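Local coordinates for protein probable ribosomal RNA small subunit methyltransferase (Thermus thermophilus, PDB 3DMH) that methylates the exocyclic N2 of a specific guanosine in 16S ribosomal RNA, using S-adenosylmethionine as methyl donor, at residues His16-Tyr30 and Leu52-Glu64. Numbering follows the deposited sequence.
With SO4 (sulfate ion), chain C.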
loop_
_atom_site.group_PDB
_atom_site.type_symbol
_atom_site.label_atom_id
_atom_site.label_comp_id
_atom_site.label_asym_id
_atom_site.label_seq_id
_atom_site.Cartn_x
_atom_site.Cartn_y
_atom_site.Cartn_z
ATOM N N HIS A 16 -13.484 -5.361 -21.784
ATOM C CA HIS A 16 -12.389 -5.626 -22.734
ATOM C C HIS A 16 -12.860 -6.779 -23.617
ATOM O O HIS A 16 -13.825 -7.468 -23.259
ATOM C CB HIS A 16 -11.080 -6.001 -22.029
ATOM C CG HIS A 16 -11.212 -7.133 -21.069
ATOM N ND1 HIS A 16 -11.035 -8.456 -21.421
ATOM C CD2 HIS A 16 -11.477 -7.127 -19.748
ATOM C CE1 HIS A 16 -11.218 -9.215 -20.351
ATOM N NE2 HIS A 16 -11.495 -8.432 -19.329
ATOM N N PRO A 17 -12.235 -6.966 -24.792
ATOM C CA PRO A 17 -12.715 -8.031 -25.668
ATOM C C PRO A 17 -12.796 -9.375 -24.949
ATOM O O PRO A 17 -11.811 -9.867 -24.384
ATOM C CB PRO A 17 -11.688 -8.042 -26.812
ATOM C CG PRO A 17 -11.201 -6.618 -26.843
ATOM C CD PRO A 17 -11.166 -6.160 -25.426
ATOM N N GLY A 18 -13.997 -9.944 -24.953
ATOM C CA GLY A 18 -14.193 -11.241 -24.331
ATOM C C GLY A 18 -14.531 -11.289 -22.873
ATOM O O GLY A 18 -14.773 -12.376 -22.346
ATOM N N GLY A 19 -14.503 -10.147 -22.176
ATOM C CA GLY A 19 -14.773 -10.167 -20.744
ATOM C C GLY A 19 -14.923 -8.801 -20.110
ATOM O O GLY A 19 -15.299 -7.823 -20.771
ATOM N N ARG A 20 -14.626 -8.776 -18.816
ATOM C CA ARG A 20 -14.740 -7.573 -18.007
ATOM C C ARG A 20 -13.732 -7.640 -16.880
ATOM O O ARG A 20 -13.240 -8.704 -16.535
ATOM C CB ARG A 20 -16.163 -7.429 -17.460
ATOM C CG ARG A 20 -16.505 -8.459 -16.374
ATOM C CD ARG A 20 -17.962 -8.404 -15.932
ATOM N NE ARG A 20 -18.151 -9.377 -14.829
ATOM C CZ ARG A 20 -19.122 -9.299 -13.914
ATOM N NH1 ARG A 20 -20.015 -8.315 -13.920
ATOM N NH2 ARG A 20 -19.179 -10.231 -12.939
ATOM N N LEU A 21 -13.415 -6.478 -16.319
ATOM C CA LEU A 21 -12.477 -6.410 -15.226
ATOM C C LEU A 21 -12.952 -5.341 -14.267
ATOM O O LEU A 21 -13.263 -4.227 -14.693
ATOM C CB LEU A 21 -11.099 -6.037 -15.783
ATOM C CG LEU A 21 -9.919 -6.218 -14.851
ATOM C CD1 LEU A 21 -9.612 -7.710 -14.620
ATOM C CD2 LEU A 21 -8.715 -5.503 -15.436
ATOM N N PHE A 22 -13.058 -5.687 -12.984
ATOM C CA PHE A 22 -13.466 -4.696 -11.988
ATOM C C PHE A 22 -12.319 -3.802 -11.575
ATOM O O PHE A 22 -11.198 -4.270 -11.337
ATOM C CB PHE A 22 -14.023 -5.375 -10.734
ATOM C CG PHE A 22 -15.408 -5.975 -10.941
ATOM C CD1 PHE A 22 -16.537 -5.259 -10.567
ATOM C CD2 PHE A 22 -15.579 -7.252 -11.513
ATOM C CE1 PHE A 22 -17.804 -5.789 -10.710
ATOM C CE2 PHE A 22 -16.868 -7.779 -11.688
ATOM C CZ PHE A 22 -17.976 -7.038 -11.273
ATOM N N ILE A 23 -12.644 -2.526 -11.433
ATOM C CA ILE A 23 -11.698 -1.544 -10.905
ATOM C C ILE A 23 -12.390 -0.756 -9.792
ATOM O O ILE A 23 -13.615 -0.785 -9.656
ATOM C CB ILE A 23 -11.157 -0.601 -12.018
ATOM C CG1 ILE A 23 -12.257 0.334 -12.515
ATOM C CG2 ILE A 23 -10.483 -1.444 -13.164
ATOM C CD1 ILE A 23 -11.748 1.429 -13.445
ATOM N N LYS A 24 -11.615 -0.013 -9.013
ATOM C CA LYS A 24 -12.224 0.869 -8.013
ATOM C C LYS A 24 -11.221 1.968 -7.690
ATOM O O LYS A 24 -10.009 1.789 -7.924
ATOM C CB LYS A 24 -12.617 0.115 -6.716
ATOM C CG LYS A 24 -11.412 -0.283 -5.858
ATOM C CD LYS A 24 -11.804 -0.890 -4.502
ATOM C CE LYS A 24 -12.654 0.042 -3.664
ATOM N NZ LYS A 24 -11.921 1.283 -3.204
ATOM N N PRO A 25 -11.714 3.085 -7.120
ATOM C CA PRO A 25 -10.790 4.107 -6.629
ATOM C C PRO A 25 -9.787 3.493 -5.643
ATOM O O PRO A 25 -10.123 2.616 -4.852
ATOM C CB PRO A 25 -11.716 5.112 -5.941
ATOM C CG PRO A 25 -13.046 4.975 -6.696
ATOM C CD PRO A 25 -13.126 3.459 -6.900
ATOM N N GLY A 26 -8.529 3.913 -5.758
ATOM C CA GLY A 26 -7.495 3.433 -4.831
ATOM C C GLY A 26 -6.827 2.107 -5.168
ATOM O O GLY A 26 -5.935 1.637 -4.441
ATOM N N ALA A 27 -7.236 1.480 -6.272
ATOM C CA ALA A 27 -6.603 0.252 -6.735
ATOM C C ALA A 27 -5.623 0.517 -7.902
ATOM O O ALA A 27 -5.986 1.194 -8.896
ATOM C CB ALA A 27 -7.662 -0.757 -7.166
ATOM N N ARG A 28 -4.394 0.013 -7.771
ATOM C CA ARG A 28 -3.347 0.139 -8.799
ATOM C C ARG A 28 -3.642 -0.715 -10.025
ATOM O O ARG A 28 -4.340 -1.719 -9.951
ATOM C CB ARG A 28 -1.988 -0.335 -8.256
ATOM C CG ARG A 28 -1.305 0.488 -7.179
ATOM C CD ARG A 28 0.048 -0.201 -6.957
ATOM N NE ARG A 28 0.828 0.310 -5.822
ATOM C CZ ARG A 28 0.884 -0.259 -4.611
ATOM N NH1 ARG A 28 0.202 -1.371 -4.338
ATOM N NH2 ARG A 28 1.634 0.296 -3.663
ATOM N N GLY A 29 -3.081 -0.326 -11.168
ATOM C CA GLY A 29 -3.048 -1.215 -12.329
ATOM C C GLY A 29 -4.031 -0.905 -13.440
ATOM O O GLY A 29 -4.101 -1.652 -14.432
ATOM N N TYR A 30 -4.797 0.173 -13.263
ATOM C CA TYR A 30 -5.772 0.642 -14.259
ATOM C C TYR A 30 -5.225 1.884 -14.962
ATOM O O TYR A 30 -4.824 2.847 -14.301
ATOM C CB TYR A 30 -7.094 0.976 -13.560
ATOM C CG TYR A 30 -8.110 1.762 -14.373
ATOM C CD1 TYR A 30 -8.681 1.224 -15.529
ATOM C CD2 TYR A 30 -8.523 3.035 -13.961
ATOM C CE1 TYR A 30 -9.624 1.946 -16.266
ATOM C CE2 TYR A 30 -9.466 3.758 -14.688
ATOM C CZ TYR A 30 -10.009 3.204 -15.836
ATOM O OH TYR A 30 -10.944 3.920 -16.557
ATOM N N LEU A 52 3.278 -11.364 -9.673
ATOM C CA LEU A 52 3.782 -10.876 -8.378
ATOM C C LEU A 52 3.380 -9.445 -8.033
ATOM O O LEU A 52 3.730 -8.951 -6.959
ATOM C CB LEU A 52 5.320 -11.007 -8.314
ATOM C CG LEU A 52 5.814 -12.440 -8.214
ATOM C CD1 LEU A 52 7.350 -12.433 -8.264
ATOM C CD2 LEU A 52 5.328 -13.099 -6.931
ATOM N N ASN A 53 2.683 -8.760 -8.943
ATOM C CA ASN A 53 2.262 -7.375 -8.679
ATOM C C ASN A 53 1.058 -7.070 -9.548
ATOM O O ASN A 53 1.144 -6.240 -10.461
ATOM C CB ASN A 53 3.406 -6.384 -8.948
ATOM C CG ASN A 53 3.018 -4.933 -8.641
ATOM O OD1 ASN A 53 2.113 -4.668 -7.830
ATOM N ND2 ASN A 53 3.678 -3.991 -9.297
ATOM N N PRO A 54 -0.045 -7.794 -9.316
ATOM C CA PRO A 54 -1.127 -7.739 -10.325
ATOM C C PRO A 54 -1.943 -6.463 -10.367
ATOM O O PRO A 54 -2.452 -6.128 -11.435
ATOM C CB PRO A 54 -2.047 -8.897 -9.938
ATOM C CG PRO A 54 -1.808 -9.080 -8.462
ATOM C CD PRO A 54 -0.339 -8.752 -8.230
ATOM N N GLY A 55 -2.086 -5.765 -9.248
ATOM C CA GLY A 55 -3.091 -4.673 -9.201
ATOM C C GLY A 55 -4.445 -5.256 -9.562
ATOM O O GLY A 55 -4.820 -6.319 -9.090
ATOM N N VAL A 56 -5.185 -4.550 -10.423
ATOM C CA VAL A 56 -6.512 -5.035 -10.852
ATOM C C VAL A 56 -6.430 -6.228 -11.827
ATOM O O VAL A 56 -7.462 -6.820 -12.200
ATOM C CB VAL A 56 -7.416 -3.898 -11.424
ATOM C CG1 VAL A 56 -7.668 -2.820 -10.355
ATOM C CG2 VAL A 56 -6.775 -3.308 -12.646
ATOM N N GLY A 57 -5.210 -6.605 -12.230
ATOM C CA GLY A 57 -5.012 -7.846 -13.006
ATOM C C GLY A 57 -4.992 -7.742 -14.521
ATOM O O GLY A 57 -5.074 -8.754 -15.219
ATOM N N TRP A 58 -4.897 -6.511 -15.022
ATOM C CA TRP A 58 -4.863 -6.289 -16.474
ATOM C C TRP A 58 -3.612 -6.825 -17.157
ATOM O O TRP A 58 -3.689 -7.427 -18.217
ATOM C CB TRP A 58 -5.038 -4.803 -16.751
ATOM C CG TRP A 58 -5.101 -4.405 -18.214
ATOM C CD1 TRP A 58 -4.293 -3.502 -18.838
ATOM C CD2 TRP A 58 -6.048 -4.851 -19.209
ATOM N NE1 TRP A 58 -4.657 -3.363 -20.157
ATOM C CE2 TRP A 58 -5.730 -4.172 -20.415
ATOM C CE3 TRP A 58 -7.120 -5.755 -19.201
ATOM C CZ2 TRP A 58 -6.439 -4.370 -21.602
ATOM C CZ3 TRP A 58 -7.825 -5.956 -20.386
ATOM C CH2 TRP A 58 -7.479 -5.262 -21.574
ATOM N N GLY A 59 -2.458 -6.622 -16.526
ATOM C CA GLY A 59 -1.180 -6.991 -17.148
ATOM C C GLY A 59 -1.034 -8.462 -17.514
ATOM O O GLY A 59 -0.477 -8.783 -18.581
ATOM N N SER A 60 -1.529 -9.358 -16.661
ATOM C CA SER A 60 -1.388 -10.783 -16.921
ATOM C C SER A 60 -2.704 -11.398 -17.385
ATOM O O SER A 60 -2.783 -12.604 -17.571
ATOM C CB SER A 60 -0.878 -11.525 -15.674
ATOM O OG SER A 60 -1.738 -11.313 -14.564
ATOM N N LEU A 61 -3.720 -10.554 -17.618
ATOM C CA LEU A 61 -5.048 -11.090 -17.999
ATOM C C LEU A 61 -5.050 -11.986 -19.246
ATOM O O LEU A 61 -5.836 -12.936 -19.306
ATOM C CB LEU A 61 -6.090 -9.985 -18.136
ATOM C CG LEU A 61 -7.560 -10.436 -18.111
ATOM C CD1 LEU A 61 -7.924 -11.134 -16.802
ATOM C CD2 LEU A 61 -8.439 -9.215 -18.286
ATOM N N PRO A 62 -4.192 -11.692 -20.241
ATOM C CA PRO A 62 -4.178 -12.579 -21.425
ATOM C C PRO A 62 -3.882 -14.047 -21.121
ATOM O O PRO A 62 -4.218 -14.919 -21.933
ATOM C CB PRO A 62 -3.084 -11.966 -22.319
ATOM C CG PRO A 62 -3.113 -10.504 -21.956
ATOM C CD PRO A 62 -3.309 -10.521 -20.440
ATOM N N LEU A 63 -3.253 -14.329 -19.969
ATOM C CA LEU A 63 -2.913 -15.703 -19.586
ATOM C C LEU A 63 -4.101 -16.464 -18.990
ATOM O O LEU A 63 -4.097 -17.687 -18.956
ATOM C CB LEU A 63 -1.753 -15.702 -18.574
ATOM C CG LEU A 63 -0.505 -14.916 -18.992
ATOM C CD1 LEU A 63 0.541 -14.950 -17.875
ATOM C CD2 LEU A 63 0.125 -15.441 -20.309
ATOM N N GLU A 64 -5.115 -15.718 -18.530
ATOM C CA GLU A 64 -6.262 -16.328 -17.854
ATOM C C GLU A 64 -7.026 -17.217 -18.838
ATOM O O GLU A 64 -7.292 -16.835 -19.971
ATOM C CB GLU A 64 -7.148 -15.225 -17.223
ATOM C CG GLU A 64 -8.346 -15.727 -16.368
ATOM C CD GLU A 64 -7.973 -16.336 -15.013
ATOM O OE1 GLU A 64 -6.788 -16.286 -14.562
ATOM O OE2 GLU A 64 -8.903 -16.876 -14.370
HETATM S S SO4 C . 4.265 0.697 -7.410
HETATM O O1 SO4 C . 3.706 -0.579 -7.890
HETATM O O2 SO4 C . 4.918 0.544 -6.117
HETATM O O3 SO4 C . 5.283 1.165 -8.372
HETATM O O4 SO4 C . 3.175 1.664 -7.330
HETATM O O HOH W 1 -10.025 -6.821 -11.219
HETATM O O HOH W 2 -3.387 -4.375 -13.848
#
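Val56 presses its isopropyl group into the curve of segment 16-30: CG1 lies 3.8 Å from Ala27 CB, while CG2 packs against the Gly29 carbonyl and faces Ile23 CG2 and Leu21 CD2. Its amide donates to Arg28 O, 3.0 Å from Val56 N, in a bent bond (136° at the hydrogen) with the donor tilted slightly from the carbonyl plane. Beside this bond the two backbones meet closely, Gly55 and Gly29 bringing their CA atoms to 4.7 Å and Gly55 CA lying 3.3 Å from Arg28 O. Leu21 holds CG anti to its backbone N (chi1 -167°), which brings both methyls against Val56 O, CD1 approaching this oxygen nearly end-on at 3.4 Å; CD2 also meets Trp58 CB and CD1 meets Leu61 CD2. Farther along the hairpin, Leu61 CD2 sits over one face of the His16 imidazole, 3.3 Å from NE2. The Trp58 six-membered ring lies obliquely to that imidazole, its CZ3 3.6 Å from His16 CB.

Strand 19-23 pairs antiparallel with strand 12-16 in a two-stranded hairpin closed by a type II turn, and this hairpin packs on the loop that follows strand 48-51 of the N-terminal Rossmann-like sheet, whose 3-2-1-4-5-7-6 strand order recurs in the C-terminal sheet. Pro54 to Gly57 form a type II' turn that presents Val56. Two waters bridge the segments: one donates to Phe22 O and Val56 O, the other to Gly29 O and Pro54 O while accepting from Trp58 N. Glu73 binds Gly55 N. At the end toward the cofactor-binding domain, extended Arg28 makes a weak bond from NE to a sulfate that Arg113 and Gly112 also hold, and Lys24 forms a salt bridge to Asp288, an S-adenosylmethionine-binding residue.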